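Local structure of flagellin (Burkholderia pseudomallei, 4CFI) at residues A[101-107]-A[235-240]; A[16-20]-A[50-54]. The protein is the flagellin FliC, the subunit that probably polymerises into the bacterial flagellar filament, and is a target of the immune response. All coordinates share one frame; numbering follows the deposited sequence.

Contact 1. Residues A[101-107]-A[235-240]; sequences IGGGMVQ and VSIDNA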
loop_
_atom_site.group_PDB
_atom_site.type_symbol
_atom_site.label_atom_id
_atom_site.label_comp_id
_atom_site.label_asym_id
_atom_site.label_seq_id
_atom_site.Cartn_x
_atom_site.Cartn_y
_atom_site.Cartn_z
ATOM N N ILE A 101 -1.287 8.418 -7.650
ATOM C CA ILE A 101 -1.807 8.046 -6.332
ATOM C C ILE A 101 -1.723 6.538 -6.154
ATOM O O ILE A 101 -1.605 5.801 -7.132
ATOM C CB ILE A 101 -3.258 8.557 -6.086
ATOM C CG1 ILE A 101 -4.267 7.968 -7.094
ATOM C CG2 ILE A 101 -3.274 10.080 -6.128
ATOM C CD1 ILE A 101 -5.725 8.320 -6.817
ATOM N N GLY A 102 -1.778 6.091 -4.903
ATOM C CA GLY A 102 -1.462 4.718 -4.591
ATOM C C GLY A 102 0.029 4.489 -4.693
ATOM O O GLY A 102 0.838 5.412 -4.627
ATOM N N GLY A 103 0.426 3.233 -4.829
ATOM C CA GLY A 103 1.839 2.896 -4.754
ATOM C C GLY A 103 2.390 3.231 -3.376
ATOM O O GLY A 103 1.671 3.232 -2.370
ATOM N N GLY A 104 3.680 3.496 -3.334
ATOM C CA GLY A 104 4.353 3.795 -2.078
ATOM C C GLY A 104 4.610 2.580 -1.217
ATOM O O GLY A 104 4.607 1.447 -1.705
ATOM N N MET A 105 4.874 2.835 0.073
ATOM C CA MET A 105 5.223 1.792 1.024
ATOM C C MET A 105 3.987 1.304 1.760
ATOM O O MET A 105 3.051 2.060 1.980
ATOM C CB MET A 105 6.258 2.329 2.036
ATOM C CG MET A 105 7.569 2.780 1.400
ATOM S SD MET A 105 8.708 3.562 2.556
ATOM C CE MET A 105 7.776 4.992 3.115
ATOM N N VAL A 106 4.006 0.048 2.182
ATOM C CA VAL A 106 2.909 -0.492 2.972
ATOM C C VAL A 106 2.897 0.160 4.362
ATOM O O VAL A 106 3.939 0.289 4.994
ATOM C CB VAL A 106 3.046 -2.014 3.127
ATOM C CG1 VAL A 106 1.847 -2.566 3.888
ATOM C CG2 VAL A 106 3.154 -2.728 1.780
ATOM N N GLN A 107 1.732 0.604 4.819
ATOM C CA GLN A 107 1.618 1.167 6.167
ATOM C C GLN A 107 2.049 0.146 7.208
ATOM O O GLN A 107 1.928 -1.049 6.997
ATOM C CB GLN A 107 0.195 1.614 6.468
ATOM C CG GLN A 107 -0.786 0.462 6.579
ATOM C CD GLN A 107 -2.208 0.928 6.803
ATOM O OE1 GLN A 107 -3.107 0.566 6.044
ATOM N NE2 GLN A 107 -2.420 1.730 7.845
ATOM N N VAL A 235 -3.289 -2.733 -0.655
ATOM C CA VAL A 235 -2.300 -1.810 -0.091
ATOM C C VAL A 235 -2.320 -0.492 -0.844
ATOM O O VAL A 235 -2.334 0.577 -0.237
ATOM C CB VAL A 235 -0.856 -2.386 -0.192
ATOM C CG1 VAL A 235 0.206 -1.338 0.159
ATOM C CG2 VAL A 235 -0.716 -3.643 0.648
ATOM N N SER A 236 -2.302 -0.561 -2.166
ATOM C CA SER A 236 -2.280 0.641 -2.983
ATOM C C SER A 236 -3.488 1.521 -2.723
ATOM O O SER A 236 -3.346 2.747 -2.614
ATOM C CB SER A 236 -2.212 0.270 -4.462
ATOM O OG SER A 236 -1.996 1.414 -5.280
ATOM N N ILE A 237 -4.680 0.924 -2.635
ATOM C CA ILE A 237 -5.893 1.687 -2.357
ATOM C C ILE A 237 -5.875 2.271 -0.942
ATOM O O ILE A 237 -6.302 3.414 -0.742
ATOM C CB ILE A 237 -7.164 0.837 -2.591
ATOM C CG1 ILE A 237 -7.324 0.508 -4.089
ATOM C CG2 ILE A 237 -8.406 1.530 -2.022
ATOM C CD1 ILE A 237 -7.591 1.717 -4.954
ATOM N N ASP A 238 -5.413 1.505 0.049
ATOM C CA ASP A 238 -5.268 2.075 1.386
ATOM C C ASP A 238 -4.424 3.369 1.327
ATOM O O ASP A 238 -4.763 4.390 1.943
ATOM C CB ASP A 238 -4.646 1.066 2.369
ATOM C CG ASP A 238 -5.616 -0.012 2.839
ATOM O OD1 ASP A 238 -6.845 0.108 2.639
ATOM O OD2 ASP A 238 -5.109 -0.990 3.426
ATOM N N ASN A 239 -3.326 3.322 0.578
ATOM C CA ASN A 239 -2.443 4.476 0.446
ATOM C C ASN A 239 -3.079 5.619 -0.323
ATOM O O ASN A 239 -2.936 6.775 0.051
ATOM C CB ASN A 239 -1.123 4.052 -0.187
ATOM C CG ASN A 239 -0.294 3.186 0.743
ATOM O OD1 ASN A 239 -0.649 2.976 1.913
ATOM N ND2 ASN A 239 0.795 2.674 0.244
ATOM N N ALA A 240 -3.771 5.305 -1.408
ATOM C CA ALA A 240 -4.462 6.334 -2.186
ATOM C C ALA A 240 -5.540 7.023 -1.347
ATOM O O ALA A 240 -5.685 8.245 -1.399
ATOM C CB ALA A 240 -5.063 5.731 -3.443
HETATM O O HOH W 1 -0.572 0.406 3.150
HETATM O O HOH W 2 -2.508 -1.300 3.765
#
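Asn-239, on the long C-terminal helix 227-257 of the flagellin helical bundle, reaches into the glycine-rich loop 101-107 and gives its amide nitrogen to two backbone carbonyls. One N-H of ND2 points almost straight at Gly-103 O (2.8 Å, 175° at the hydrogen), and that acceptor lies in the plane of the side-chain amide. The second bond, ND2 to Met-105 O at 2.9 Å, is more bent, at 144°, and the donor stands well above the carbonyl plane. An asparagine suits this place because the other end of the same flat group can accept: OD1 takes a hydrogen bond from water 1, which in turn accepts from Gln-107 N. Both ends of the amide are thus used, and its rotation is fixed. Water 2 donates to Asp-238 OD2 and, in one of the two conformers of the exposed Gln-107 side chain, also to Gln-107 OE1, so that it bridges two acceptors if the carboxylate is ionised. The salt bridge of Asp-238 OD1 to Arg-24 of helix 2-31 suggests that it is.

The glycines let the loop run close to the helix. Gly-102, Gly-103 and Gly-104 all have positive phi, and Gly-102 CA, with no side chain, comes near enough for a CA-H...O contact with Ser-236 O (3.4 Å). Ser-236 OG is hydrogen-bonded to Gln-217 O, while the small methyl of Ala-240 fits against the backbone at Gly-102 N. Beyond the glycines the loop leads toward strand 111-119, and here the contact turns apolar: the side chains of Val-106 and Val-235 cross at about a right angle, with Val-106 CG2 lying 3.6 Å from Val-235 CG1.

Contact 2. Residues A[16-20]-A[50-54]; sequences LTNSL and QISEV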
loop_
_atom_site.group_PDB
_atom_site.type_symbol
_atom_site.label_atom_id
_atom_site.label_comp_id
_atom_site.label_asym_id
_atom_site.label_seq_id
_atom_site.Cartn_x
_atom_site.Cartn_y
_atom_site.Cartn_z
ATOM N N LEU A 16 -13.650 10.665 -6.045
ATOM C CA LEU A 16 -12.477 9.824 -6.040
ATOM C C LEU A 16 -12.566 8.762 -4.924
ATOM O O LEU A 16 -12.279 7.593 -5.167
ATOM C CB LEU A 16 -11.241 10.715 -5.914
ATOM C CG LEU A 16 -9.907 9.988 -5.915
ATOM C CD1 LEU A 16 -9.817 8.997 -7.064
ATOM C CD2 LEU A 16 -8.772 11.001 -5.953
ATOM N N THR A 17 -12.998 9.154 -3.724
ATOM C CA THR A 17 -13.211 8.197 -2.619
ATOM C C THR A 17 -14.175 7.080 -3.040
ATOM O O THR A 17 -13.927 5.906 -2.733
ATOM C CB THR A 17 -13.732 8.929 -1.364
ATOM O OG1 THR A 17 -12.698 9.786 -0.876
ATOM C CG2 THR A 17 -14.130 7.958 -0.265
ATOM N N ASN A 18 -15.277 7.421 -3.699
ATOM C CA ASN A 18 -16.224 6.401 -4.153
ATOM C C ASN A 18 -15.523 5.354 -5.049
ATOM O O ASN A 18 -15.717 4.147 -4.876
ATOM C CB ASN A 18 -17.439 7.023 -4.881
ATOM C CG ASN A 18 -18.566 7.495 -3.935
ATOM O OD1 ASN A 18 -19.462 6.726 -3.619
ATOM N ND2 ASN A 18 -18.567 8.767 -3.571
ATOM N N SER A 19 -14.717 5.812 -6.008
ATOM C CA SER A 19 -14.064 4.887 -6.947
ATOM C C SER A 19 -12.960 4.072 -6.278
ATOM O O SER A 19 -12.802 2.888 -6.577
ATOM C CB SER A 19 -13.515 5.601 -8.184
ATOM O OG SER A 19 -14.561 5.895 -9.113
ATOM N N LEU A 20 -12.211 4.689 -5.367
ATOM C CA LEU A 20 -11.160 3.958 -4.645
ATOM C C LEU A 20 -11.772 2.910 -3.705
ATOM O O LEU A 20 -11.288 1.769 -3.677
ATOM C CB LEU A 20 -10.259 4.927 -3.883
ATOM C CG LEU A 20 -9.483 5.927 -4.748
ATOM C CD1 LEU A 20 -8.816 6.985 -3.881
ATOM C CD2 LEU A 20 -8.456 5.296 -5.678
ATOM N N GLN A 50 -13.210 1.655 -12.922
ATOM C CA GLN A 50 -12.976 2.603 -11.828
ATOM C C GLN A 50 -11.722 3.437 -12.064
ATOM O O GLN A 50 -11.709 4.628 -11.740
ATOM C CB GLN A 50 -12.936 1.902 -10.472
ATOM C CG GLN A 50 -14.249 1.239 -10.079
ATOM C CD GLN A 50 -15.417 2.188 -10.127
ATOM O OE1 GLN A 50 -15.341 3.310 -9.608
ATOM N NE2 GLN A 50 -16.523 1.752 -10.715
ATOM N N ILE A 51 -10.674 2.827 -12.608
ATOM C CA ILE A 51 -9.467 3.564 -12.940
ATOM C C ILE A 51 -9.801 4.661 -13.965
ATOM O O ILE A 51 -9.315 5.792 -13.852
ATOM C CB ILE A 51 -8.345 2.631 -13.434
ATOM C CG1 ILE A 51 -7.871 1.709 -12.300
ATOM C CG2 ILE A 51 -7.157 3.454 -13.887
ATOM C CD1 ILE A 51 -6.968 0.573 -12.751
ATOM N N SER A 52 -10.636 4.335 -14.950
ATOM C CA SER A 52 -11.071 5.328 -15.934
ATOM C C SER A 52 -11.807 6.497 -15.265
ATOM O O SER A 52 -11.600 7.664 -15.624
ATOM C CB SER A 52 -11.960 4.685 -17.015
ATOM O OG SER A 52 -11.244 3.739 -17.795
ATOM N N GLU A 53 -12.647 6.197 -14.282
ATOM C CA GLU A 53 -13.352 7.239 -13.552
ATOM C C GLU A 53 -12.389 8.088 -12.724
ATOM O O GLU A 53 -12.546 9.307 -12.702
ATOM C CB GLU A 53 -14.496 6.629 -12.724
ATOM C CG GLU A 53 -15.356 7.626 -11.960
ATOM C CD GLU A 53 -16.190 8.572 -12.803
ATOM O OE1 GLU A 53 -16.203 8.532 -14.045
ATOM O OE2 GLU A 53 -16.871 9.381 -12.169
ATOM N N VAL A 54 -11.388 7.475 -12.084
ATOM C CA VAL A 54 -10.339 8.230 -11.393
ATOM C C VAL A 54 -9.669 9.221 -12.352
ATOM O O VAL A 54 -9.508 10.399 -12.030
ATOM C CB VAL A 54 -9.291 7.278 -10.768
ATOM C CG1 VAL A 54 -8.066 8.029 -10.285
ATOM C CG2 VAL A 54 -9.901 6.481 -9.624
#
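Ser-19 OG donates to Gln-50 OE1 at 2.7 Å, joining two neighbouring helices of the flagellin N-terminal region side chain to side chain. The hydroxyl comes in nearly end-on to the amide carbonyl, with a C=O...donor angle of 161°. The bend of Gln-50 at chi2 (-54°) turns OE1 to Ser-19. Serine suits the spot because it is small: the short segments approach to 9.3 Å between axes, and Ser-19 points into that gap. Its OG also rests against the aliphatic CG of Glu-53, 3.4 Å away, whereas the carboxylate of that residue turns to a salt bridge with Arg-56.

On the inner side the contact becomes apolar. Val-54 CG2 packs 3.6 Å from Leu-16 CD1, in the Leu-16 conformer described, and also touches Ser-19 CB, so one methyl of this branched side chain lies between residues about one turn apart. Leu-20 CD2 reaches the same methyl more distantly. Segments 16-20 and 50-54 run nearly antiparallel, at 161°, as expected of an α-helical hairpin. Leu-16 and Leu-20 also pack on helix 227-257, which makes it the third member of the bundle, and Ala-98 of the loop after strand 87-92 lies against Val-54.

Overall arrangement
Contacts 1 and 2 lie about 15 Å apart between centres and share the helical bundle, but join different elements. Contact 2 is buried and pairs two helices, 2-31 and 37-60, through interlocking aliphatic groups with one side-chain hydrogen bond. Contact 1, only partly buried, sets an irregular loop on helix 227-257, so its chemistry is mostly polar: loop carbonyls, an amide and bridging waters. Helix 2-31 links them, since Leu-20 O meets Ile-237 CG2 at 3.3 Å and Leu-20 CD1 touches Ala-240 CB. Ile-101, at the start of the loop, extends its CD1 to Val-54 and to one conformer of Leu-16, joining the loop to the hydrophobic side of the helix pair.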